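Long-range contacts in prolyl 4-hydroxylase (Phytophthora capsici LT1534, PDB 6IUQ), which probably hydroxylates proline residues at carbon 4, using iron(II), molecular oxygen and 2-oxoglutarate as other enzymes of its superfamily do: residues P154-N159 with M213-L218; Q243-Q248 with L258-R263; R272-E277 with R321-R326. All coordinates share one frame; numbering follows the deposited sequence.

In the fold
Contact 1 holds the iron(II) site near the middle of the chain, its centre about 7 Å from the chain's centre, while contacts 2 and 3 belong to the helical part that follows the double-stranded beta-helix. Contact 3 touches both of the others. Its Y275 packs on L214 of contact 1, with L214 CD2 3.9 Å from Y275 CG, and its L322 and V325 pack on L258 and L261 of contact 2. The centres of contacts 1 and 3 lie about 16 Å apart, as do those of contacts 2 and 3. Contact 2 is more peripheral, its centre about 22 Å from that of contact 1, and the two do not touch.

Contact 1. Residues P154-N159 with M213-L218. With FE2 (Fe (II) ion), chain C.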
loop_
_atom_site.group_PDB
_atom_site.type_symbol
_atom_site.label_atom_id
_atom_site.label_comp_id
_atom_site.label_asym_id
_atom_site.label_seq_id
_atom_site.Cartn_x
_atom_site.Cartn_y
_atom_site.Cartn_z
ATOM N N PRO A 154 11.945 3.700 1.846
ATOM C CA PRO A 154 11.638 5.125 1.712
ATOM C C PRO A 154 10.140 5.420 1.757
ATOM O O PRO A 154 9.310 4.517 1.542
ATOM C CB PRO A 154 12.248 5.492 0.353
ATOM C CG PRO A 154 12.462 4.217 -0.348
ATOM C CD PRO A 154 12.640 3.150 0.677
ATOM N N CYS A 155 9.796 6.664 2.096
ATOM C CA CYS A 155 8.418 7.142 1.951
ATOM C C CYS A 155 8.070 7.111 0.488
ATOM O O CYS A 155 8.888 7.530 -0.332
ATOM C CB CYS A 155 8.255 8.565 2.477
ATOM S SG CYS A 155 8.517 8.748 4.232
ATOM N N HIS A 156 6.882 6.618 0.137
ATOM C CA HIS A 156 6.532 6.554 -1.273
ATOM C C HIS A 156 5.040 6.410 -1.488
ATOM O O HIS A 156 4.301 6.098 -0.555
ATOM C CB HIS A 156 7.243 5.352 -1.966
ATOM C CG HIS A 156 6.887 4.009 -1.377
ATOM N ND1 HIS A 156 7.094 3.708 -0.055
ATOM C CD2 HIS A 156 6.271 2.928 -1.908
ATOM C CE1 HIS A 156 6.703 2.474 0.189
ATOM N NE2 HIS A 156 6.185 1.981 -0.921
ATOM N N TYR A 157 4.622 6.602 -2.737
ATOM C CA TYR A 157 3.301 6.189 -3.221
ATOM C C TYR A 157 3.482 4.921 -4.065
ATOM O O TYR A 157 4.456 4.814 -4.801
ATOM C CB TYR A 157 2.655 7.315 -4.041
ATOM C CG TYR A 157 2.324 8.571 -3.246
ATOM C CD1 TYR A 157 3.307 9.505 -2.922
ATOM C CD2 TYR A 157 1.022 8.824 -2.833
ATOM C CE1 TYR A 157 2.990 10.659 -2.200
ATOM C CE2 TYR A 157 0.702 9.967 -2.118
ATOM C CZ TYR A 157 1.687 10.871 -1.793
ATOM O OH TYR A 157 1.360 12.001 -1.082
ATOM N N ASP A 158 2.567 3.958 -3.940
ATOM C CA ASP A 158 2.630 2.717 -4.725
ATOM C C ASP A 158 2.523 2.970 -6.227
ATOM O O ASP A 158 3.087 2.226 -7.028
ATOM C CB ASP A 158 1.549 1.741 -4.267
ATOM C CG ASP A 158 2.019 0.945 -3.136
ATOM O OD1 ASP A 158 3.166 1.191 -2.736
ATOM O OD2 ASP A 158 1.320 0.055 -2.658
ATOM N N ASN A 159 1.806 4.031 -6.591
ATOM C CA ASN A 159 1.816 4.582 -7.935
ATOM C C ASN A 159 2.386 5.992 -7.850
ATOM O O ASN A 159 1.670 6.924 -7.501
ATOM C CB ASN A 159 0.397 4.583 -8.530
ATOM C CG ASN A 159 0.351 4.986 -9.999
ATOM O OD1 ASN A 159 1.247 5.665 -10.515
ATOM N ND2 ASN A 159 -0.733 4.595 -10.673
HETATM N N MSE A 213 -2.092 7.648 -1.502
HETATM C CA MSE A 213 -1.794 7.358 -0.106
HETATM C C MSE A 213 -0.291 7.213 0.156
HETATM O O MSE A 213 0.317 6.187 -0.157
HETATM C CB MSE A 213 -2.525 6.092 0.348
HETATM C CG MSE A 213 -2.253 5.714 1.778
HETATM SE SE MSE A 213 -2.708 7.154 3.053
HETATM C CE MSE A 213 -4.577 7.438 2.579
ATOM N N LEU A 214 0.297 8.239 0.754
ATOM C CA LEU A 214 1.713 8.211 1.117
ATOM C C LEU A 214 1.915 7.205 2.247
ATOM O O LEU A 214 1.088 7.119 3.166
ATOM C CB LEU A 214 2.204 9.617 1.530
ATOM C CG LEU A 214 3.688 9.728 1.912
ATOM C CD1 LEU A 214 4.583 9.563 0.693
ATOM C CD2 LEU A 214 3.998 11.031 2.642
ATOM N N HIS A 215 2.985 6.416 2.181
ATOM C CA HIS A 215 3.247 5.442 3.251
ATOM C C HIS A 215 4.702 5.027 3.280
ATOM O O HIS A 215 5.474 5.364 2.392
ATOM C CB HIS A 215 2.367 4.190 3.105
ATOM C CG HIS A 215 2.601 3.428 1.835
ATOM N ND1 HIS A 215 2.124 3.853 0.616
ATOM C CD2 HIS A 215 3.273 2.277 1.598
ATOM C CE1 HIS A 215 2.474 2.986 -0.318
ATOM N NE2 HIS A 215 3.188 2.024 0.248
ATOM N N ARG A 216 5.066 4.320 4.339
ATOM C CA ARG A 216 6.356 3.668 4.440
ATOM C C ARG A 216 6.173 2.475 5.349
ATOM O O ARG A 216 5.184 2.375 6.098
ATOM C CB ARG A 216 7.435 4.614 4.999
ATOM C CG ARG A 216 7.227 4.993 6.480
ATOM C CD ARG A 216 8.277 5.983 6.977
ATOM N NE ARG A 216 7.916 6.574 8.281
ATOM C CZ ARG A 216 8.537 7.614 8.845
ATOM N NH1 ARG A 216 9.571 8.210 8.238
ATOM N NH2 ARG A 216 8.126 8.062 10.020
ATOM N N VAL A 217 7.141 1.570 5.292
ATOM C CA VAL A 217 7.183 0.433 6.187
ATOM C C VAL A 217 8.230 0.702 7.274
ATOM O O VAL A 217 9.333 1.143 6.977
ATOM C CB VAL A 217 7.495 -0.856 5.393
ATOM C CG1 VAL A 217 7.698 -2.025 6.312
ATOM C CG2 VAL A 217 6.360 -1.159 4.387
ATOM N N LEU A 218 7.877 0.464 8.537
ATOM C CA LEU A 218 8.829 0.640 9.640
ATOM C C LEU A 218 9.731 -0.592 9.750
ATOM O O LEU A 218 9.366 -1.673 9.277
ATOM C CB LEU A 218 8.096 0.908 10.964
ATOM C CG LEU A 218 7.166 2.126 10.881
ATOM C CD1 LEU A 218 6.571 2.474 12.219
ATOM C CD2 LEU A 218 7.925 3.325 10.322
HETATM FE FE FE2 C . 4.449 0.405 -0.843
HETATM O O HOH W 1 8.644 2.082 2.848
HETATM O O HOH W 2 0.348 4.384 -2.200
#
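H156, D158 and H215 meet at one iron(II) ion. H156 NE2 binds it at 2.3 Å and H215 NE2 at the same distance. D158 OD1 completes the set at 2.4 Å. This is the HxD...H facial triad of the 2-oxoglutarate oxygenases: two imidazole nitrogens and one carboxylate oxygen suit a ferrous ion. The histidine rings are oblique, their planes 53° apart, with H215 CE1 over one face of H156. The carboxylate stands almost at right angles to the H215 ring, with D158 OD1 at that ring's edge, near H215 CE1, where the two ligands converge on the iron.

Behind the ligands, the backbones of H156 and H215 form an antiparallel hydrogen-bonded pair: H156 N donates to H215 O at 2.9 Å, and H215 N returns a bond to H156 O. In both histidines CG sits between the backbone N and the carbonyl carbon (chi1 60° and 62°), turning the ring back toward the iron. H215 ND1 donates to M213 O in the plane of its ring at 3.1 Å, and H156 ND1 donates less squarely to P154 O, which lies off the plane of the ring; each bond limits rotation and leaves NE2 for the metal. T169 and W230 hold D158 OD2, orienting the carboxylate.

Farther out, L214 CB lies over the face of the Y157 ring in a CH-pi contact, 4.1 Å from its centroid, while Y157 CE1 touches L214 CD1 at 3.5 Å. The tyrosine thus offers an apolar face to leucine and a hydroxyl to Q267. Strand 214-217 edges a three-stranded sheet beside strand 186-189; helix 276-287 covers C155 and L214, and F208 of strand 204-209 meets the H215 ring.

Contact 2. Residues Q243-Q248 with L258-R263; sequences QLRLTQ and LERLRR
Residues 243-248 run as an irregular chain past helix 254-262, and the nearest pair of CA atoms is that of L244 and L261, 7.4 Å apart. Side chains therefore bridge the gap, R260 foremost. Its long, bent chain crosses from the helix and lets NH2 donate to R245 O at 2.6 Å. The carbonyl oxygen lies in the guanidinium plane, but the donor stands 46° out of the carbonyl plane, and the angle at hydrogen is only 131°, so the bond is short but far from straight.

The same arginine reaches the backbone a second time through water 3, which accepts from R260 NE at 3.1 Å and from R245 N at 2.8 Å. Carbonyl and amide of R245 are thus both tied to one side chain, a task suited to a guanidinium with several N-H groups.

The R245 side chain folds back over this link. A bend at chi3 helps lay its guanidinium flat over the NE end of R260's, displaced toward the rim, the planes 29° apart and R245 NH2 3.6 Å from R260 NE. D250 forms a salt bridge with R260 NH2 and probably offsets part of the charge.

Beside the polar link L244 CD1 meets L261 CD1 at 4.1 Å, a methyl contact between branched side chains suited to a greasy patch. V266 touches both leucines. Helix 313-328 lies against the same patch, F318 touching L244 and L322 touching L261, so the loop leading from strand 224-232 into helix 254-262 is joined to both helices.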
loop_
_atom_site.group_PDB
_atom_site.type_symbol
_atom_site.label_atom_id
_atom_site.label_comp_id
_atom_site.label_asym_id
_atom_site.label_seq_id
_atom_site.Cartn_x
_atom_site.Cartn_y
_atom_site.Cartn_z
ATOM N N GLN A 243 -3.455 18.365 -11.549
ATOM C CA GLN A 243 -3.752 19.769 -11.337
ATOM C C GLN A 243 -4.610 19.964 -10.098
ATOM O O GLN A 243 -5.253 19.031 -9.619
ATOM C CB GLN A 243 -4.465 20.354 -12.557
ATOM C CG GLN A 243 -5.832 19.771 -12.759
ATOM C CD GLN A 243 -6.514 20.256 -14.030
ATOM O OE1 GLN A 243 -5.862 20.539 -15.040
ATOM N NE2 GLN A 243 -7.843 20.338 -13.985
ATOM N N LEU A 244 -4.612 21.188 -9.593
ATOM C CA LEU A 244 -5.410 21.581 -8.448
ATOM C C LEU A 244 -6.362 22.706 -8.841
ATOM O O LEU A 244 -5.974 23.594 -9.590
ATOM C CB LEU A 244 -4.507 22.067 -7.314
ATOM C CG LEU A 244 -4.136 21.124 -6.196
ATOM C CD1 LEU A 244 -3.370 21.898 -5.146
ATOM C CD2 LEU A 244 -5.409 20.493 -5.619
ATOM N N ARG A 245 -7.585 22.696 -8.326
ATOM C CA ARG A 245 -8.478 23.827 -8.558
ATOM C C ARG A 245 -8.514 24.730 -7.342
ATOM O O ARG A 245 -8.646 24.249 -6.220
ATOM C CB ARG A 245 -9.910 23.384 -8.868
ATOM C CG ARG A 245 -10.061 22.247 -9.858
ATOM C CD ARG A 245 -11.512 22.128 -10.367
ATOM N NE ARG A 245 -12.534 22.040 -9.314
ATOM C CZ ARG A 245 -12.818 20.930 -8.634
ATOM N NH1 ARG A 245 -12.123 19.825 -8.858
ATOM N NH2 ARG A 245 -13.780 20.926 -7.712
ATOM N N LEU A 246 -8.406 26.034 -7.574
ATOM C CA LEU A 246 -8.802 27.029 -6.579
ATOM C C LEU A 246 -10.099 27.706 -7.023
ATOM O O LEU A 246 -10.155 28.311 -8.091
ATOM C CB LEU A 246 -7.716 28.087 -6.367
ATOM C CG LEU A 246 -8.162 29.201 -5.409
ATOM C CD1 LEU A 246 -8.397 28.630 -4.014
ATOM C CD2 LEU A 246 -7.180 30.371 -5.357
ATOM N N THR A 247 -11.135 27.615 -6.203
ATOM C CA THR A 247 -12.435 28.118 -6.589
ATOM C C THR A 247 -12.828 29.262 -5.682
ATOM O O THR A 247 -12.216 29.455 -4.638
ATOM C CB THR A 247 -13.508 27.006 -6.515
ATOM O OG1 THR A 247 -13.623 26.543 -5.161
ATOM C CG2 THR A 247 -13.134 25.838 -7.396
ATOM N N GLN A 248 -13.871 29.993 -6.056
ATOM C CA GLN A 248 -14.367 31.107 -5.253
ATOM C C GLN A 248 -14.867 30.668 -3.876
ATOM O O GLN A 248 -14.653 31.373 -2.889
ATOM C CB GLN A 248 -15.479 31.840 -6.012
ATOM C CG GLN A 248 -16.143 32.976 -5.241
ATOM C CD GLN A 248 -17.055 33.826 -6.125
ATOM O OE1 GLN A 248 -17.140 33.624 -7.346
ATOM N NE2 GLN A 248 -17.742 34.780 -5.509
ATOM N N LEU A 258 -8.474 21.898 1.015
ATOM C CA LEU A 258 -7.526 20.940 1.587
ATOM C C LEU A 258 -8.034 19.513 1.406
ATOM O O LEU A 258 -7.253 18.600 1.140
ATOM C CB LEU A 258 -7.282 21.235 3.067
ATOM C CG LEU A 258 -6.561 22.574 3.252
ATOM C CD1 LEU A 258 -6.369 22.951 4.728
ATOM C CD2 LEU A 258 -5.226 22.530 2.513
ATOM N N GLU A 259 -9.354 19.342 1.520
ATOM C CA GLU A 259 -9.984 18.039 1.387
ATOM C C GLU A 259 -9.851 17.473 -0.042
ATOM O O GLU A 259 -9.574 16.284 -0.209
ATOM C CB GLU A 259 -11.451 18.136 1.820
ATOM C CG GLU A 259 -12.113 16.819 2.206
ATOM C CD GLU A 259 -11.626 16.221 3.535
ATOM O OE1 GLU A 259 -10.588 16.645 4.111
ATOM O OE2 GLU A 259 -12.304 15.292 4.000
ATOM N N ARG A 260 -9.995 18.311 -1.069
ATOM C CA ARG A 260 -9.743 17.852 -2.444
ATOM C C ARG A 260 -8.266 17.481 -2.644
ATOM O O ARG A 260 -7.940 16.541 -3.375
ATOM C CB ARG A 260 -10.146 18.916 -3.474
ATOM C CG ARG A 260 -11.640 19.213 -3.502
ATOM C CD ARG A 260 -12.079 19.909 -4.796
ATOM N NE ARG A 260 -11.281 21.084 -5.121
ATOM C CZ ARG A 260 -11.458 22.292 -4.590
ATOM N NH1 ARG A 260 -12.408 22.495 -3.687
ATOM N NH2 ARG A 260 -10.671 23.300 -4.953
ATOM N N LEU A 261 -7.379 18.223 -1.991
ATOM C CA LEU A 261 -5.945 17.956 -2.050
ATOM C C LEU A 261 -5.625 16.605 -1.429
ATOM O O LEU A 261 -4.885 15.810 -2.009
ATOM C CB LEU A 261 -5.163 19.074 -1.346
ATOM C CG LEU A 261 -3.638 19.027 -1.327
ATOM C CD1 LEU A 261 -3.078 18.666 -2.699
ATOM C CD2 LEU A 261 -3.090 20.376 -0.883
ATOM N N ARG A 262 -6.216 16.346 -0.261
ATOM C CA ARG A 262 -5.985 15.118 0.471
ATOM C C ARG A 262 -6.290 13.879 -0.374
ATOM O O ARG A 262 -5.612 12.850 -0.241
ATOM C CB ARG A 262 -6.821 15.111 1.758
ATOM C CG ARG A 262 -6.645 13.869 2.600
ATOM C CD ARG A 262 -7.456 13.883 3.912
ATOM N NE ARG A 262 -8.908 13.911 3.697
ATOM C CZ ARG A 262 -9.629 12.868 3.304
ATOM N NH1 ARG A 262 -9.025 11.720 3.031
ATOM N NH2 ARG A 262 -10.947 12.974 3.145
ATOM N N ARG A 263 -7.285 13.990 -1.259
ATOM C CA ARG A 263 -7.772 12.849 -2.038
ATOM C C ARG A 263 -7.334 12.894 -3.487
ATOM O O ARG A 263 -7.883 12.192 -4.330
ATOM C CB ARG A 263 -9.300 12.778 -1.990
ATOM C CG ARG A 263 -9.860 12.666 -0.587
ATOM C CD ARG A 263 -11.364 12.540 -0.593
ATOM N NE ARG A 263 -11.778 11.324 -1.278
ATOM C CZ ARG A 263 -12.330 11.310 -2.486
ATOM N NH1 ARG A 263 -12.553 12.452 -3.114
ATOM N NH2 ARG A 263 -12.669 10.159 -3.053
HETATM O O HOH W 3 -8.513 20.811 -6.526
#

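Contact 3. Residues R272-E277 with R321-R326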
loop_
_atom_site.group_PDB
_atom_site.type_symbol
_atom_site.label_atom_id
_atom_site.label_comp_id
_atom_site.label_asym_id
_atom_site.label_seq_id
_atom_site.Cartn_x
_atom_site.Cartn_y
_atom_site.Cartn_z
ATOM N N ARG A 272 7.187 15.407 -0.815
ATOM C CA ARG A 272 8.555 15.405 -0.303
ATOM C C ARG A 272 8.817 16.707 0.444
ATOM O O ARG A 272 9.481 16.707 1.479
ATOM C CB ARG A 272 9.576 15.199 -1.425
ATOM C CG ARG A 272 11.003 15.009 -0.913
ATOM C CD ARG A 272 11.960 14.680 -2.044
ATOM N NE ARG A 272 11.625 13.423 -2.717
ATOM C CZ ARG A 272 12.092 12.231 -2.362
ATOM N NH1 ARG A 272 12.921 12.107 -1.319
ATOM N NH2 ARG A 272 11.723 11.156 -3.049
ATOM N N GLY A 273 8.264 17.806 -0.056
ATOM C CA GLY A 273 8.293 19.080 0.652
ATOM C C GLY A 273 7.484 19.067 1.936
ATOM O O GLY A 273 7.980 19.405 2.999
ATOM N N VAL A 274 6.226 18.651 1.860
ATOM C CA VAL A 274 5.401 18.662 3.061
ATOM C C VAL A 274 5.943 17.683 4.112
ATOM O O VAL A 274 5.967 17.983 5.300
ATOM C CB VAL A 274 3.935 18.341 2.729
ATOM C CG1 VAL A 274 3.114 18.258 4.002
ATOM C CG2 VAL A 274 3.363 19.380 1.773
ATOM N N TYR A 275 6.428 16.526 3.682
ATOM C CA TYR A 275 6.897 15.526 4.640
ATOM C C TYR A 275 8.418 15.336 4.611
ATOM O O TYR A 275 8.908 14.237 4.835
ATOM C CB TYR A 275 6.201 14.186 4.370
ATOM C CG TYR A 275 4.724 14.213 4.686
ATOM C CD1 TYR A 275 3.817 14.818 3.827
ATOM C CD2 TYR A 275 4.243 13.652 5.850
ATOM C CE1 TYR A 275 2.464 14.864 4.127
ATOM C CE2 TYR A 275 2.901 13.677 6.157
ATOM C CZ TYR A 275 2.015 14.285 5.291
ATOM O OH TYR A 275 0.684 14.311 5.598
ATOM N N GLU A 276 9.156 16.407 4.341
ATOM C CA GLU A 276 10.613 16.357 4.306
ATOM C C GLU A 276 11.242 15.607 5.475
ATOM O O GLU A 276 12.124 14.779 5.279
ATOM C CB GLU A 276 11.180 17.777 4.267
ATOM C CG GLU A 276 12.619 17.838 3.780
ATOM C CD GLU A 276 13.248 19.213 3.972
ATOM O OE1 GLU A 276 12.557 20.246 3.787
ATOM O OE2 GLU A 276 14.444 19.249 4.332
ATOM N N GLU A 277 10.789 15.884 6.689
ATOM C CA GLU A 277 11.382 15.267 7.869
ATOM C C GLU A 277 11.225 13.751 7.808
ATOM O O GLU A 277 12.185 13.005 8.051
ATOM C CB GLU A 277 10.753 15.815 9.154
ATOM C CG GLU A 277 10.899 17.324 9.352
ATOM C CD GLU A 277 10.041 18.140 8.379
ATOM O OE1 GLU A 277 9.076 17.589 7.790
ATOM O OE2 GLU A 277 10.348 19.334 8.180
ATOM N N ARG A 321 2.715 26.636 3.778
ATOM C CA ARG A 321 1.334 26.761 4.252
ATOM C C ARG A 321 0.715 25.395 4.494
ATOM O O ARG A 321 -0.011 25.203 5.464
ATOM C CB ARG A 321 0.477 27.552 3.260
ATOM C CG ARG A 321 0.848 29.016 3.212
ATOM C CD ARG A 321 -0.334 29.867 2.844
ATOM N NE ARG A 321 0.032 31.278 2.832
ATOM C CZ ARG A 321 -0.151 32.107 3.852
ATOM N NH1 ARG A 321 -0.701 31.672 4.981
ATOM N NH2 ARG A 321 0.221 33.372 3.739
ATOM N N LEU A 322 1.011 24.436 3.625
ATOM C CA LEU A 322 0.522 23.078 3.850
ATOM C C LEU A 322 1.162 22.492 5.083
ATOM O O LEU A 322 0.502 21.798 5.852
ATOM C CB LEU A 322 0.784 22.187 2.636
ATOM C CG LEU A 322 0.103 22.678 1.354
ATOM C CD1 LEU A 322 0.425 21.757 0.205
ATOM C CD2 LEU A 322 -1.399 22.782 1.556
ATOM N N ARG A 323 2.444 22.767 5.291
ATOM C CA ARG A 323 3.122 22.246 6.473
ATOM C C ARG A 323 2.513 22.851 7.736
ATOM O O ARG A 323 2.382 22.179 8.751
ATOM C CB ARG A 323 4.621 22.517 6.399
ATOM C CG ARG A 323 5.312 21.646 5.368
ATOM C CD ARG A 323 6.739 22.071 5.155
ATOM N NE ARG A 323 7.421 22.131 6.433
ATOM C CZ ARG A 323 8.038 21.109 7.015
ATOM N NH1 ARG A 323 8.087 19.915 6.426
ATOM N NH2 ARG A 323 8.621 21.287 8.192
ATOM N N ASP A 324 2.108 24.115 7.656
ATOM C CA ASP A 324 1.409 24.771 8.763
ATOM C C ASP A 324 0.043 24.129 9.087
ATOM O O ASP A 324 -0.329 23.990 10.250
ATOM C CB ASP A 324 1.225 26.251 8.447
ATOM C CG ASP A 324 2.485 27.064 8.705
ATOM O OD1 ASP A 324 3.202 26.742 9.678
ATOM O OD2 ASP A 324 2.758 28.018 7.931
ATOM N N VAL A 325 -0.704 23.750 8.057
ATOM C CA VAL A 325 -1.964 23.041 8.243
ATOM C C VAL A 325 -1.733 21.709 8.951
ATOM O O VAL A 325 -2.471 21.321 9.858
ATOM C CB VAL A 325 -2.658 22.771 6.902
ATOM C CG1 VAL A 325 -3.859 21.875 7.114
ATOM C CG2 VAL A 325 -3.062 24.086 6.231
ATOM N N ARG A 326 -0.688 21.015 8.526
ATOM C CA ARG A 326 -0.302 19.754 9.124
ATOM C C ARG A 326 0.025 19.903 10.613
ATOM O O ARG A 326 -0.424 19.109 11.443
ATOM C CB ARG A 326 0.897 19.180 8.371
ATOM C CG ARG A 326 0.974 17.685 8.423
ATOM C CD ARG A 326 2.280 17.184 7.854
ATOM N NE ARG A 326 2.772 16.101 8.697
ATOM C CZ ARG A 326 4.025 15.672 8.709
ATOM N NH1 ARG A 326 4.926 16.235 7.911
ATOM N NH2 ARG A 326 4.364 14.686 9.527
#
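Ionic bonding centres on E277 and R323, whose side chains approach from opposite directions. R323 grips the carboxylate end-on: NH1 donates to E277 OE1 at 2.9 Å, nearly straight (168°) and on its syn lone pair, while NH2 meets OE2 at 2.6 Å from above the carboxylate plane. The two flat groups are 38° apart, so the pairing is twisted. Bends at chi2 of E277 and chi3 of R323 bring the charged ends together.

Polar contacts with the backbone are slighter. R323 NH1 makes a weak hydrogen bond to G273 O at 3.5 Å, and R326 NH1 a second weak one to V274 O, both reaching carbonyls where helix 271-274 ends.

R326 lies over the Y275 ring, guanidinium and ring planes 19° apart, with Y275 CE2 3.4 Å above the guanidinium's centre, and R326 CD adds a CH-pi contact over the same ring. A flat cation suits a flat aromatic face; E278 pairs with R326 NH2, and L192 N donates to the tyrosine OH.

Among apolar groups, the beta-branched V274 puts CG2 against L322 CB at 3.9 Å, close to the helix backbone.

R323 sits as a knob in the hole formed by G273, V274, E276 and E277. This is a single knob-into-hole contact of helix 313-328 with the junction of helices 271-274 and 276-287, where Y275 is the first residue past one helix and stands at the N-cap position of the next.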